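PDB 3LUB: putative creatinine amidohydrolase from Bacteroides fragilis, which probably acts as a zinc-dependent hydrolase of the creatininase superfamily, cleaving carbon-nitrogen bonds of linear amides rather than peptides. Local coordinates for residues 45-53 with 168-179. Sequence-based numbering, arbitrary orientation.
Sequences ILPHDIAVE and ETSVMMHYHPEL. With ZN (zinc ion), chain B.
Leu46 and Tyr175 are the two knobs that lock helix 45-53 against helix 168-175, each seated in a four-residue hole of the other. Leu46 drops its forked end among Glu168, Val171, Met172 and Tyr175, with CD2 3.7 Å from CE of Met172, a selenomethionine. That residue suits the place because its flexible chain, bent at both outer torsions, curls its methyl against Leu46 and Ile45 together. In return Tyr175 fills the hollow between Leu46, Asp49, Ile50 and Glu53. Its ring is a flat slab: CB of Asp49 stands over the centre of one face, 3.7 Å from the ring centroid in a CH-pi contact, while CD2 of His174 covers the opposite face. A tyrosine also carries a polar end to the edge of the interface, and its OH gives a 2.6 Å hydrogen bond to Glu53 OE2, on the anti side of the carboxylate, tilted 33° out of its plane. A water joins the same OE2 to His174 NE2.

Where the second helix ends, His176 turns back toward the first. With CG beside the backbone N (chi1 -66°), its ring brings NE2 within 2.7 Å of Asp49 OD2, a weak, bent bond, while ND1 binds Glu178. Asp49 suits this junction by having a second oxygen, OD1, for His48. Beside this pair, branched Ile45 brings CG2 to 3.5 Å from CD2 of His176, oblique to the ring, and meets Leu179 tip to tip through CD1.

The helices, 10.6 Å apart at closest approach, cross at 58°. Glu168 OE2 binds a zinc ion that His34 and Asp43 also ligate, and its OE1 accepts from Ala164 N, so the packing adjoins the dinuclear metal centre. Helix 42-62 touches strand 66-68 of the parallel sheet through His48, Ala51 and Val52, and helix 226-249 packs against Ile50, Val171 and Tyr175.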
loop_
_atom_site.group_PDB
_atom_site.type_symbol
_atom_site.label_atom_id
_atom_site.label_comp_id
_atom_site.label_asym_id
_atom_site.label_seq_id
_atom_site.Cartn_x
_atom_site.Cartn_y
_atom_site.Cartn_z
ATOM N N ILE F 45 20.860 13.407 17.403
ATOM C CA ILE F 45 21.361 14.092 18.584
ATOM C C ILE F 45 21.402 15.604 18.401
ATOM O O ILE F 45 20.934 16.329 19.259
ATOM C CB ILE F 45 22.773 13.617 18.962
ATOM C CG1 ILE F 45 22.745 12.157 19.441
ATOM C CG2 ILE F 45 23.364 14.507 20.020
ATOM C CD1 ILE F 45 24.071 11.409 19.423
ATOM N N LEU F 46 21.969 16.071 17.292
ATOM C CA LEU F 46 22.156 17.497 17.074
ATOM C C LEU F 46 20.859 18.294 16.993
ATOM O O LEU F 46 20.715 19.288 17.717
ATOM C CB LEU F 46 23.028 17.742 15.849
ATOM C CG LEU F 46 24.471 17.271 16.063
ATOM C CD1 LEU F 46 25.414 17.824 14.957
ATOM C CD2 LEU F 46 24.933 17.663 17.472
ATOM N N PRO F 47 19.892 17.877 16.141
ATOM C CA PRO F 47 18.602 18.615 16.182
ATOM C C PRO F 47 17.823 18.521 17.477
ATOM O O PRO F 47 17.118 19.436 17.820
ATOM C CB PRO F 47 17.803 17.983 15.031
ATOM C CG PRO F 47 18.482 16.706 14.704
ATOM C CD PRO F 47 19.908 16.879 15.054
ATOM N N HIS F 48 17.926 17.393 18.184
ATOM C CA HIS F 48 17.275 17.278 19.487
ATOM C C HIS F 48 17.839 18.347 20.447
ATOM O O HIS F 48 17.094 19.111 21.059
ATOM C CB HIS F 48 17.483 15.889 20.098
ATOM C CG HIS F 48 16.940 15.782 21.486
ATOM N ND1 HIS F 48 17.704 16.021 22.608
ATOM C CD2 HIS F 48 15.688 15.532 21.929
ATOM C CE1 HIS F 48 16.955 15.883 23.686
ATOM N NE2 HIS F 48 15.723 15.603 23.301
ATOM N N ASP F 49 19.160 18.384 20.571
ATOM C CA ASP F 49 19.825 19.356 21.478
ATOM C C ASP F 49 19.576 20.825 21.092
ATOM O O ASP F 49 19.237 21.658 21.954
ATOM C CB ASP F 49 21.316 19.038 21.569
ATOM C CG ASP F 49 21.589 17.748 22.336
ATOM O OD1 ASP F 49 20.606 17.075 22.766
ATOM O OD2 ASP F 49 22.782 17.382 22.481
ATOM N N ILE F 50 19.666 21.150 19.798
ATOM C CA ILE F 50 19.298 22.493 19.318
ATOM C C ILE F 50 17.844 22.844 19.641
ATOM O O ILE F 50 17.548 23.932 20.150
ATOM C CB ILE F 50 19.557 22.653 17.801
ATOM C CG1 ILE F 50 21.074 22.593 17.528
ATOM C CG2 ILE F 50 18.912 23.937 17.262
ATOM C CD1 ILE F 50 21.434 22.338 16.109
ATOM N N ALA F 51 16.925 21.935 19.352
ATOM C CA ALA F 51 15.491 22.208 19.542
ATOM C C ALA F 51 15.128 22.394 21.002
ATOM O O ALA F 51 14.309 23.260 21.340
ATOM C CB ALA F 51 14.630 21.100 18.888
ATOM N N VAL F 52 15.720 21.598 21.883
ATOM C CA VAL F 52 15.501 21.760 23.345
ATOM C C VAL F 52 16.020 23.132 23.813
ATOM O O VAL F 52 15.308 23.867 24.525
ATOM C CB VAL F 52 16.114 20.585 24.155
ATOM C CG1 VAL F 52 16.215 20.905 25.671
ATOM C CG2 VAL F 52 15.285 19.361 23.953
ATOM N N GLU F 53 17.214 23.503 23.361
ATOM C CA GLU F 53 17.772 24.819 23.678
ATOM C C GLU F 53 16.862 25.956 23.181
ATOM O O GLU F 53 16.659 26.899 23.876
ATOM C CB GLU F 53 19.150 24.991 23.063
ATOM C CG GLU F 53 20.328 24.909 24.002
ATOM C CD GLU F 53 21.510 25.740 23.508
ATOM O OE1 GLU F 53 21.491 26.967 23.758
ATOM O OE2 GLU F 53 22.436 25.187 22.860
ATOM N N GLU F 168 29.619 19.745 11.678
ATOM C CA GLU F 168 28.943 18.712 12.465
ATOM C C GLU F 168 29.842 18.268 13.617
ATOM O O GLU F 168 29.356 17.994 14.722
ATOM C CB GLU F 168 28.556 17.493 11.611
ATOM C CG GLU F 168 27.119 17.507 11.124
ATOM C CD GLU F 168 26.650 16.193 10.510
ATOM O OE1 GLU F 168 27.475 15.485 9.893
ATOM O OE2 GLU F 168 25.418 15.907 10.598
ATOM N N THR F 169 31.142 18.130 13.352
ATOM C CA THR F 169 32.071 17.718 14.416
ATOM C C THR F 169 32.132 18.766 15.519
ATOM O O THR F 169 32.093 18.416 16.684
ATOM C CB THR F 169 33.483 17.428 13.909
ATOM O OG1 THR F 169 33.417 16.458 12.856
ATOM C CG2 THR F 169 34.317 16.874 15.022
ATOM N N SER F 170 32.197 20.041 15.151
ATOM C CA SER F 170 32.284 21.122 16.133
ATOM C C SER F 170 31.065 21.149 17.011
ATOM O O SER F 170 31.194 21.306 18.210
ATOM C CB SER F 170 32.458 22.513 15.473
ATOM O OG SER F 170 33.704 22.627 14.810
ATOM N N VAL F 171 29.886 21.030 16.406
ATOM C CA VAL F 171 28.648 21.134 17.160
ATOM C C VAL F 171 28.505 19.913 18.091
ATOM O O VAL F 171 28.049 20.054 19.203
ATOM C CB VAL F 171 27.428 21.306 16.242
ATOM C CG1 VAL F 171 26.121 21.400 17.072
ATOM C CG2 VAL F 171 27.608 22.558 15.307
HETATM N N MSE F 172 28.964 18.737 17.661
HETATM C CA MSE F 172 28.985 17.548 18.545
HETATM C C MSE F 172 29.968 17.786 19.696
HETATM O O MSE F 172 29.679 17.438 20.829
HETATM C CB MSE F 172 29.394 16.277 17.795
HETATM C CG MSE F 172 29.253 15.002 18.616
HETATM SE SE MSE F 172 27.373 14.677 19.247
HETATM C CE MSE F 172 26.440 14.253 17.548
HETATM N N MSE F 173 31.137 18.358 19.403
HETATM C CA MSE F 173 32.135 18.612 20.440
HETATM C C MSE F 173 31.585 19.535 21.499
HETATM O O MSE F 173 31.893 19.376 22.684
HETATM C CB MSE F 173 33.425 19.167 19.855
HETATM C CG MSE F 173 34.274 18.126 19.149
HETATM SE SE MSE F 173 35.720 18.948 18.113
HETATM C CE MSE F 173 37.164 19.245 19.572
ATOM N N HIS F 174 30.755 20.475 21.076
ATOM C CA HIS F 174 30.089 21.399 21.997
ATOM C C HIS F 174 29.053 20.712 22.866
ATOM O O HIS F 174 29.125 20.751 24.089
ATOM C CB HIS F 174 29.473 22.542 21.216
ATOM C CG HIS F 174 28.538 23.393 22.001
ATOM N ND1 HIS F 174 28.937 24.116 23.099
ATOM C CD2 HIS F 174 27.237 23.698 21.805
ATOM C CE1 HIS F 174 27.911 24.801 23.572
ATOM N NE2 HIS F 174 26.863 24.567 22.802
ATOM N N TYR F 175 28.103 20.049 22.227
ATOM C CA TYR F 175 26.999 19.428 22.945
ATOM C C TYR F 175 27.368 18.130 23.638
ATOM O O TYR F 175 26.905 17.899 24.723
ATOM C CB TYR F 175 25.822 19.156 21.987
ATOM C CG TYR F 175 24.959 20.365 21.696
ATOM C CD1 TYR F 175 24.327 21.066 22.719
ATOM C CD2 TYR F 175 24.767 20.796 20.398
ATOM C CE1 TYR F 175 23.535 22.172 22.443
ATOM C CE2 TYR F 175 23.984 21.883 20.118
ATOM C CZ TYR F 175 23.359 22.557 21.143
ATOM O OH TYR F 175 22.582 23.634 20.827
ATOM N N HIS F 176 28.146 17.260 22.992
ATOM C CA HIS F 176 28.517 15.976 23.592
ATOM C C HIS F 176 29.980 15.638 23.364
ATOM O O HIS F 176 30.303 14.740 22.617
ATOM C CB HIS F 176 27.635 14.845 23.055
ATOM C CG HIS F 176 26.200 14.961 23.461
ATOM N ND1 HIS F 176 25.739 14.529 24.683
ATOM C CD2 HIS F 176 25.136 15.499 22.823
ATOM C CE1 HIS F 176 24.447 14.772 24.768
ATOM N NE2 HIS F 176 24.063 15.384 23.664
ATOM N N PRO F 177 30.876 16.350 24.039
ATOM C CA PRO F 177 32.305 16.093 23.878
ATOM C C PRO F 177 32.770 14.644 24.161
ATOM O O PRO F 177 33.773 14.199 23.606
ATOM C CB PRO F 177 32.964 17.083 24.854
ATOM C CG PRO F 177 31.875 17.586 25.739
ATOM C CD PRO F 177 30.593 17.463 24.963
ATOM N N GLU F 178 32.056 13.961 25.050
ATOM C CA GLU F 178 32.320 12.580 25.403
ATOM C C GLU F 178 32.010 11.587 24.264
ATOM O O GLU F 178 32.380 10.438 24.362
ATOM C CB GLU F 178 31.510 12.207 26.652
ATOM C CG GLU F 178 30.015 11.883 26.482
ATOM C CD GLU F 178 29.124 13.115 26.317
ATOM O OE1 GLU F 178 29.630 14.265 26.423
ATOM O OE2 GLU F 178 27.912 12.919 26.070
ATOM N N LEU F 179 31.285 12.024 23.224
ATOM C CA LEU F 179 30.870 11.135 22.148
ATOM C C LEU F 179 31.799 11.210 20.945
ATOM O O LEU F 179 31.649 10.434 20.005
ATOM C CB LEU F 179 29.425 11.422 21.721
ATOM C CG LEU F 179 28.314 11.091 22.719
ATOM C CD1 LEU F 179 26.953 11.268 22.102
ATOM C CD2 LEU F 179 28.433 9.669 23.296
HETATM ZN ZN ZN B . 25.066 14.183 9.885
HETATM O O HOH W 1 23.800 18.354 25.319
HETATM O O HOH W 2 24.763 26.380 23.407
HETATM O O HOH W 3 24.824 14.366 7.819
#